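Local coordinates for putative methyltransferase protein (Bacteroides fragilis, PDB 5BP9), which probably transfers a methyl group from S-adenosylmethionine to an acceptor, and is caught here with the product S-adenosyl-L-homocysteine, at residues Met168-Met180 with Asp242-Tyr254. Sequence-based numbering, arbitrary orientation. Where two conformers were deposited one is given.
Sequences MNGSGIIGRLENM and DWLYIDFQTLSAY. With SAH (S-adenosyl-L-homocysteine), chain D; ETE (2-{2-[2-2-(methoxy-ethoxy)-ethoxy]-ethoxy}-ethanol), chain B.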
loop_
_atom_site.group_PDB
_atom_site.type_symbol
_atom_site.label_atom_id
_atom_site.label_comp_id
_atom_site.label_asym_id
_atom_site.label_seq_id
_atom_site.Cartn_x
_atom_site.Cartn_y
_atom_site.Cartn_z
HETATM N N MSE A 168 0.122 2.756 -4.341
HETATM C CA MSE A 168 -0.780 1.820 -5.006
HETATM C C MSE A 168 -1.989 1.609 -4.115
HETATM O O MSE A 168 -2.228 0.512 -3.562
HETATM C CB MSE A 168 -0.070 0.535 -5.411
HETATM C CG MSE A 168 -0.743 -0.066 -6.639
HETATM SE SE MSE A 168 -2.631 -0.475 -6.228
HETATM C CE MSE A 168 -3.133 -0.982 -8.065
ATOM N N ASN A 169 -2.790 2.659 -4.018
ATOM C CA ASN A 169 -3.821 2.754 -3.006
ATOM C C ASN A 169 -3.236 2.475 -1.635
ATOM O O ASN A 169 -3.578 1.487 -0.962
ATOM C CB ASN A 169 -5.033 1.853 -3.265
ATOM C CG ASN A 169 -6.193 2.253 -2.399
ATOM O OD1 ASN A 169 -6.574 3.419 -2.411
ATOM N ND2 ASN A 169 -6.735 1.321 -1.604
ATOM N N GLY A 170 -2.340 3.374 -1.228
ATOM C CA GLY A 170 -1.637 3.272 0.020
ATOM C C GLY A 170 -2.497 3.254 1.247
ATOM O O GLY A 170 -2.106 2.698 2.257
ATOM N N SER A 171 -3.698 3.823 1.159
ATOM C CA SER A 171 -4.634 3.753 2.255
ATOM C C SER A 171 -5.112 2.328 2.546
ATOM O O SER A 171 -5.603 2.052 3.628
ATOM C CB SER A 171 -5.836 4.633 1.958
ATOM O OG SER A 171 -6.403 4.306 0.723
ATOM N N GLY A 172 -4.997 1.443 1.565
ATOM C CA GLY A 172 -5.558 0.122 1.655
ATOM C C GLY A 172 -5.300 -0.626 2.926
ATOM O O GLY A 172 -6.231 -1.171 3.539
ATOM N N ILE A 173 -4.027 -0.610 3.337
ATOM C CA ILE A 173 -3.493 -1.308 4.508
ATOM C C ILE A 173 -4.223 -0.946 5.804
ATOM O O ILE A 173 -4.305 -1.743 6.742
ATOM C CB ILE A 173 -1.962 -1.058 4.572
ATOM C CG1 ILE A 173 -1.286 -1.989 3.550
ATOM C CG2 ILE A 173 -1.347 -1.380 5.930
ATOM C CD1 ILE A 173 0.192 -1.757 3.346
ATOM N N ILE A 174 -4.718 0.291 5.856
ATOM C CA ILE A 174 -5.462 0.773 7.046
ATOM C C ILE A 174 -6.772 -0.023 7.243
ATOM O O ILE A 174 -7.232 -0.231 8.387
ATOM C CB ILE A 174 -5.705 2.302 7.004
ATOM C CG1 ILE A 174 -4.361 3.042 6.928
ATOM C CG2 ILE A 174 -6.522 2.771 8.229
ATOM C CD1 ILE A 174 -4.487 4.479 6.543
ATOM N N GLY A 175 -7.375 -0.467 6.141
ATOM C CA GLY A 175 -8.518 -1.388 6.169
ATOM C C GLY A 175 -9.872 -0.741 6.358
ATOM O O GLY A 175 -10.779 -0.916 5.536
ATOM N N ARG A 176 -10.017 -0.011 7.465
ATOM C CA ARG A 176 -11.285 0.604 7.850
ATOM C C ARG A 176 -11.016 1.922 8.577
ATOM O O ARG A 176 -9.968 2.115 9.170
ATOM C CB ARG A 176 -12.101 -0.357 8.736
ATOM C CG ARG A 176 -12.491 -1.662 8.032
ATOM C CD ARG A 176 -13.435 -2.568 8.816
ATOM N NE ARG A 176 -14.663 -1.890 9.211
ATOM C CZ ARG A 176 -15.742 -1.746 8.443
ATOM N NH1 ARG A 176 -15.782 -2.235 7.204
ATOM N NH2 ARG A 176 -16.791 -1.100 8.927
ATOM N N LEU A 177 -11.970 2.837 8.501
ATOM C CA LEU A 177 -11.827 4.131 9.183
ATOM C C LEU A 177 -11.634 3.986 10.691
ATOM O O LEU A 177 -10.944 4.797 11.289
ATOM C CB LEU A 177 -13.027 5.055 8.892
ATOM C CG LEU A 177 -13.210 5.458 7.429
ATOM C CD1 LEU A 177 -14.466 6.302 7.351
ATOM C CD2 LEU A 177 -11.992 6.207 6.898
ATOM N N GLU A 178 -12.221 2.957 11.298
ATOM C CA GLU A 178 -12.016 2.750 12.757
ATOM C C GLU A 178 -10.561 2.449 13.130
ATOM O O GLU A 178 -10.183 2.512 14.306
ATOM C CB GLU A 178 -12.964 1.680 13.320
ATOM C CG GLU A 178 -12.706 0.273 12.813
ATOM C CD GLU A 178 -13.643 -0.776 13.378
ATOM O OE1 GLU A 178 -14.257 -0.559 14.457
ATOM O OE2 GLU A 178 -13.730 -1.835 12.737
ATOM N N ASN A 179 -9.735 2.100 12.136
ATOM C CA ASN A 179 -8.289 1.921 12.354
ATOM C C ASN A 179 -7.448 3.181 12.184
ATOM O O ASN A 179 -6.237 3.123 12.320
ATOM C CB ASN A 179 -7.770 0.840 11.428
ATOM C CG ASN A 179 -8.284 -0.526 11.805
ATOM O OD1 ASN A 179 -8.682 -0.764 12.961
ATOM N ND2 ASN A 179 -8.262 -1.441 10.852
HETATM N N MSE A 180 -8.082 4.322 11.897
HETATM C CA MSE A 180 -7.316 5.559 11.745
HETATM C C MSE A 180 -6.520 5.948 12.984
HETATM O O MSE A 180 -5.345 6.316 12.844
HETATM C CB MSE A 180 -8.173 6.727 11.246
HETATM C CG MSE A 180 -8.542 6.556 9.782
HETATM SE SE MSE A 180 -6.961 7.000 8.684
HETATM C CE MSE A 180 -7.784 6.403 7.098
ATOM N N ASP A 242 -9.852 -6.500 4.442
ATOM C CA ASP A 242 -10.390 -5.165 4.262
ATOM C C ASP A 242 -9.369 -4.284 3.522
ATOM O O ASP A 242 -8.173 -4.339 3.804
ATOM C CB ASP A 242 -10.708 -4.541 5.635
ATOM C CG ASP A 242 -11.812 -5.285 6.384
ATOM O OD1 ASP A 242 -12.690 -5.941 5.763
ATOM O OD2 ASP A 242 -11.819 -5.192 7.613
ATOM N N TRP A 243 -9.849 -3.467 2.579
ATOM C CA TRP A 243 -8.974 -2.621 1.769
ATOM C C TRP A 243 -9.650 -1.256 1.673
ATOM O O TRP A 243 -10.668 -1.114 1.031
ATOM C CB TRP A 243 -8.697 -3.244 0.387
ATOM C CG TRP A 243 -7.443 -2.774 -0.302
ATOM C CD1 TRP A 243 -7.341 -2.162 -1.529
ATOM C CD2 TRP A 243 -6.106 -2.963 0.163
ATOM N NE1 TRP A 243 -6.022 -1.930 -1.826
ATOM C CE2 TRP A 243 -5.239 -2.408 -0.810
ATOM C CE3 TRP A 243 -5.557 -3.547 1.296
ATOM C CZ2 TRP A 243 -3.846 -2.423 -0.667
ATOM C CZ3 TRP A 243 -4.187 -3.550 1.455
ATOM C CH2 TRP A 243 -3.338 -2.985 0.479
ATOM N N LEU A 244 -9.065 -0.263 2.334
ATOM C CA LEU A 244 -9.652 1.069 2.394
ATOM C C LEU A 244 -9.231 1.938 1.223
ATOM O O LEU A 244 -8.029 2.131 0.958
ATOM C CB LEU A 244 -9.215 1.764 3.678
ATOM C CG LEU A 244 -9.720 3.203 3.910
ATOM C CD1 LEU A 244 -11.227 3.261 4.115
ATOM C CD2 LEU A 244 -8.982 3.807 5.097
ATOM N N TYR A 245 -10.225 2.480 0.526
ATOM C CA TYR A 245 -10.045 3.635 -0.365
ATOM C C TYR A 245 -10.614 4.837 0.367
ATOM O O TYR A 245 -11.604 4.708 1.062
ATOM C CB TYR A 245 -10.790 3.434 -1.695
ATOM C CG TYR A 245 -10.272 2.281 -2.509
ATOM C CD1 TYR A 245 -10.622 0.974 -2.181
ATOM C CD2 TYR A 245 -9.441 2.488 -3.584
ATOM C CE1 TYR A 245 -10.130 -0.100 -2.898
ATOM C CE2 TYR A 245 -8.945 1.415 -4.321
ATOM C CZ TYR A 245 -9.290 0.122 -3.973
ATOM O OH TYR A 245 -8.796 -0.959 -4.693
ATOM N N ILE A 246 -9.968 5.987 0.252
ATOM C CA ILE A 246 -10.399 7.136 1.034
ATOM C C ILE A 246 -10.248 8.397 0.191
ATOM O O ILE A 246 -9.201 8.644 -0.435
ATOM C CB ILE A 246 -9.641 7.207 2.380
ATOM C CG1 ILE A 246 -10.232 8.277 3.303
ATOM C CG2 ILE A 246 -8.141 7.435 2.169
ATOM C CD1 ILE A 246 -9.711 8.206 4.718
ATOM N N ASP A 247 -11.320 9.179 0.144
ATOM C CA ASP A 247 -11.265 10.496 -0.530
ATOM C C ASP A 247 -10.464 11.495 0.289
ATOM O O ASP A 247 -10.322 11.330 1.516
ATOM C CB ASP A 247 -12.696 11.005 -0.802
ATOM C CG ASP A 247 -13.404 11.426 0.447
ATOM O OD1 ASP A 247 -14.039 10.585 1.082
ATOM O OD2 ASP A 247 -13.271 12.600 0.845
ATOM N N PHE A 248 -9.944 12.534 -0.377
ATOM C CA PHE A 248 -9.035 13.461 0.305
ATOM C C PHE A 248 -9.684 14.177 1.506
ATOM O O PHE A 248 -9.031 14.362 2.547
ATOM C CB PHE A 248 -8.437 14.516 -0.652
ATOM C CG PHE A 248 -7.511 15.476 0.057
ATOM C CD1 PHE A 248 -6.217 15.089 0.381
ATOM C CD2 PHE A 248 -7.961 16.707 0.506
ATOM C CE1 PHE A 248 -5.374 15.937 1.070
ATOM C CE2 PHE A 248 -7.129 17.552 1.205
ATOM C CZ PHE A 248 -5.840 17.171 1.491
ATOM N N GLN A 249 -10.951 14.585 1.388
ATOM C CA GLN A 249 -11.570 15.314 2.499
ATOM C C GLN A 249 -11.728 14.413 3.718
ATOM O O GLN A 249 -11.515 14.843 4.867
ATOM C CB GLN A 249 -12.915 15.949 2.141
ATOM C CG GLN A 249 -12.800 17.088 1.146
ATOM C CD GLN A 249 -12.453 16.595 -0.246
ATOM O OE1 GLN A 249 -13.067 15.651 -0.739
ATOM N NE2 GLN A 249 -11.443 17.186 -0.864
ATOM N N THR A 250 -12.105 13.149 3.472
ATOM C CA THR A 250 -12.222 12.208 4.582
ATOM C C THR A 250 -10.835 11.976 5.223
ATOM O O THR A 250 -10.703 11.950 6.446
ATOM C CB THR A 250 -12.911 10.895 4.139
ATOM O OG1 THR A 250 -14.210 11.207 3.628
ATOM C CG2 THR A 250 -13.072 9.906 5.321
ATOM N N LEU A 251 -9.816 11.814 4.385
ATOM C CA LEU A 251 -8.452 11.621 4.879
ATOM C C LEU A 251 -8.001 12.813 5.726
ATOM O O LEU A 251 -7.458 12.636 6.819
ATOM C CB LEU A 251 -7.479 11.390 3.734
ATOM C CG LEU A 251 -6.000 11.264 4.092
ATOM C CD1 LEU A 251 -5.746 10.023 4.937
ATOM C CD2 LEU A 251 -5.167 11.173 2.842
ATOM N N SER A 252 -8.250 14.022 5.220
ATOM C CA SER A 252 -7.882 15.235 5.940
ATOM C C SER A 252 -8.553 15.323 7.322
ATOM O O SER A 252 -7.893 15.705 8.328
ATOM C CB SER A 252 -8.224 16.459 5.089
ATOM O OG SER A 252 -7.770 17.634 5.717
ATOM N N ALA A 253 -9.837 14.945 7.387
ATOM C CA ALA A 253 -10.570 14.989 8.637
ATOM C C ALA A 253 -9.983 14.030 9.673
ATOM O O ALA A 253 -9.759 14.397 10.826
ATOM C CB ALA A 253 -12.037 14.674 8.409
ATOM N N TYR A 254 -9.757 12.781 9.273
ATOM C CA TYR A 254 -9.178 11.802 10.214
ATOM C C TYR A 254 -7.722 12.166 10.613
ATOM O O TYR A 254 -7.328 11.988 11.770
ATOM C CB TYR A 254 -9.339 10.380 9.668
ATOM C CG TYR A 254 -10.767 9.887 9.825
ATOM C CD1 TYR A 254 -11.183 9.268 10.989
ATOM C CD2 TYR A 254 -11.719 10.089 8.825
ATOM C CE1 TYR A 254 -12.495 8.853 11.145
ATOM C CE2 TYR A 254 -13.035 9.714 8.999
ATOM C CZ TYR A 254 -13.418 9.090 10.152
ATOM O OH TYR A 254 -14.736 8.702 10.284
HETATM N N SAH D . 3.313 -1.452 -3.147
HETATM C CA SAH D . 3.229 -2.633 -4.090
HETATM C CB SAH D . 2.159 -3.669 -3.712
HETATM C CG SAH D . 0.748 -3.126 -3.482
HETATM S SD SAH D . -0.345 -4.424 -2.979
HETATM C C SAH D . 2.967 -2.168 -5.496
HETATM O O SAH D . 2.763 -0.984 -5.742
HETATM O OXT SAH D . 2.950 -2.939 -6.454
HETATM C "C5'" SAH D . -0.374 -4.219 -1.217
HETATM C "C4'" SAH D . 0.780 -4.930 -0.521
HETATM O "O4'" SAH D . 0.709 -4.623 0.887
HETATM C "C3'" SAH D . 0.794 -6.454 -0.615
HETATM O "O3'" SAH D . 2.089 -6.907 -1.071
HETATM C "C2'" SAH D . 0.463 -6.918 0.800
HETATM O "O2'" SAH D . 0.966 -8.190 1.160
HETATM C "C1'" SAH D . 1.024 -5.800 1.647
HETATM N N9 SAH D . 0.464 -5.622 2.995
HETATM C C8 SAH D . -0.831 -5.711 3.344
HETATM N N7 SAH D . -1.067 -5.447 4.593
HETATM C C5 SAH D . 0.175 -5.133 5.109
HETATM C C6 SAH D . 0.622 -4.762 6.385
HETATM N N6 SAH D . -0.202 -4.619 7.438
HETATM N N1 SAH D . 1.951 -4.526 6.562
HETATM C C2 SAH D . 2.780 -4.676 5.507
HETATM N N3 SAH D . 2.456 -5.021 4.248
HETATM C C4 SAH D . 1.135 -5.250 4.107
HETATM O OH2 ETE B . -3.796 -8.895 3.677
HETATM C C12 ETE B . -3.481 -9.135 2.309
HETATM C C22 ETE B . -3.577 -7.788 1.622
HETATM O OH3 ETE B . -3.171 -7.883 0.263
HETATM C C13 ETE B . -3.382 -6.842 -1.902
HETATM C C23 ETE B . -3.313 -6.625 -0.398
HETATM O OH4 ETE B . -3.550 -5.592 -2.572
HETATM C C14 ETE B . -5.760 -5.301 -3.458
HETATM C C24 ETE B . -4.314 -5.654 -3.779
HETATM O OH5 ETE B . -6.606 -5.646 -4.554
HETATM C C15 ETE B . -7.868 -4.605 -6.347
HETATM C C25 ETE B . -6.514 -4.736 -5.659
HETATM O OH6 ETE B . -7.676 -4.444 -7.756
HETATM C C26 ETE B . -8.764 -4.924 -8.546
HETATM O O HOH W 1 -4.721 -1.735 -4.396
HETATM O O HOH W 2 -14.543 -3.684 5.305
#
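Asn169 opens the contact by laying its amide over one face of the Tyr245 ring, the two planes only 20° apart, in the loop that follows strand 161-166 of a Rossmann-like methyltransferase fold. The four-stranded antiparallel sheet, with 236-244 as one of its two edge strands, meets the loop here, beside the S-adenosyl-L-homocysteine pocket. With CG anti to the backbone N (chi1 -165°), the amide sends ND2 to Leu244 O at 3.0 Å, while OD1 is held by Ser201. Ser171 OG approaches Leu244 O at 2.7 Å from the opposite face of the carbonyl plane, so two side-chain donors grip this buried oxygen. Gly172 sets its CA over the Trp243 indole, 3.5 Å from the centroid of the six-membered ring in a CH-pi contact; the glycol chain lies against the opposite face, toward the rim. Gly172 O also takes the N-H of Leu244, at 168° nearly straight and on a lone pair. In the conformer given, Ile173 sits between Trp243 CH2 and the adenine. Arg176, likewise one of two conformers, runs CG and CD past the Asp242 carboxylate, and its guanidinium pairs with Glu226. Leu177 places CD2 over a face of Tyr254, toward the rim, and against Ile246 CD1 (3.7 Å). Met180, a selenomethionine starting helix 180-190, bends at chi2 and wedges in its methyl, CE lying 3.5 Å from Leu244 CD2 and 3.6 Å from Ile246 CD1.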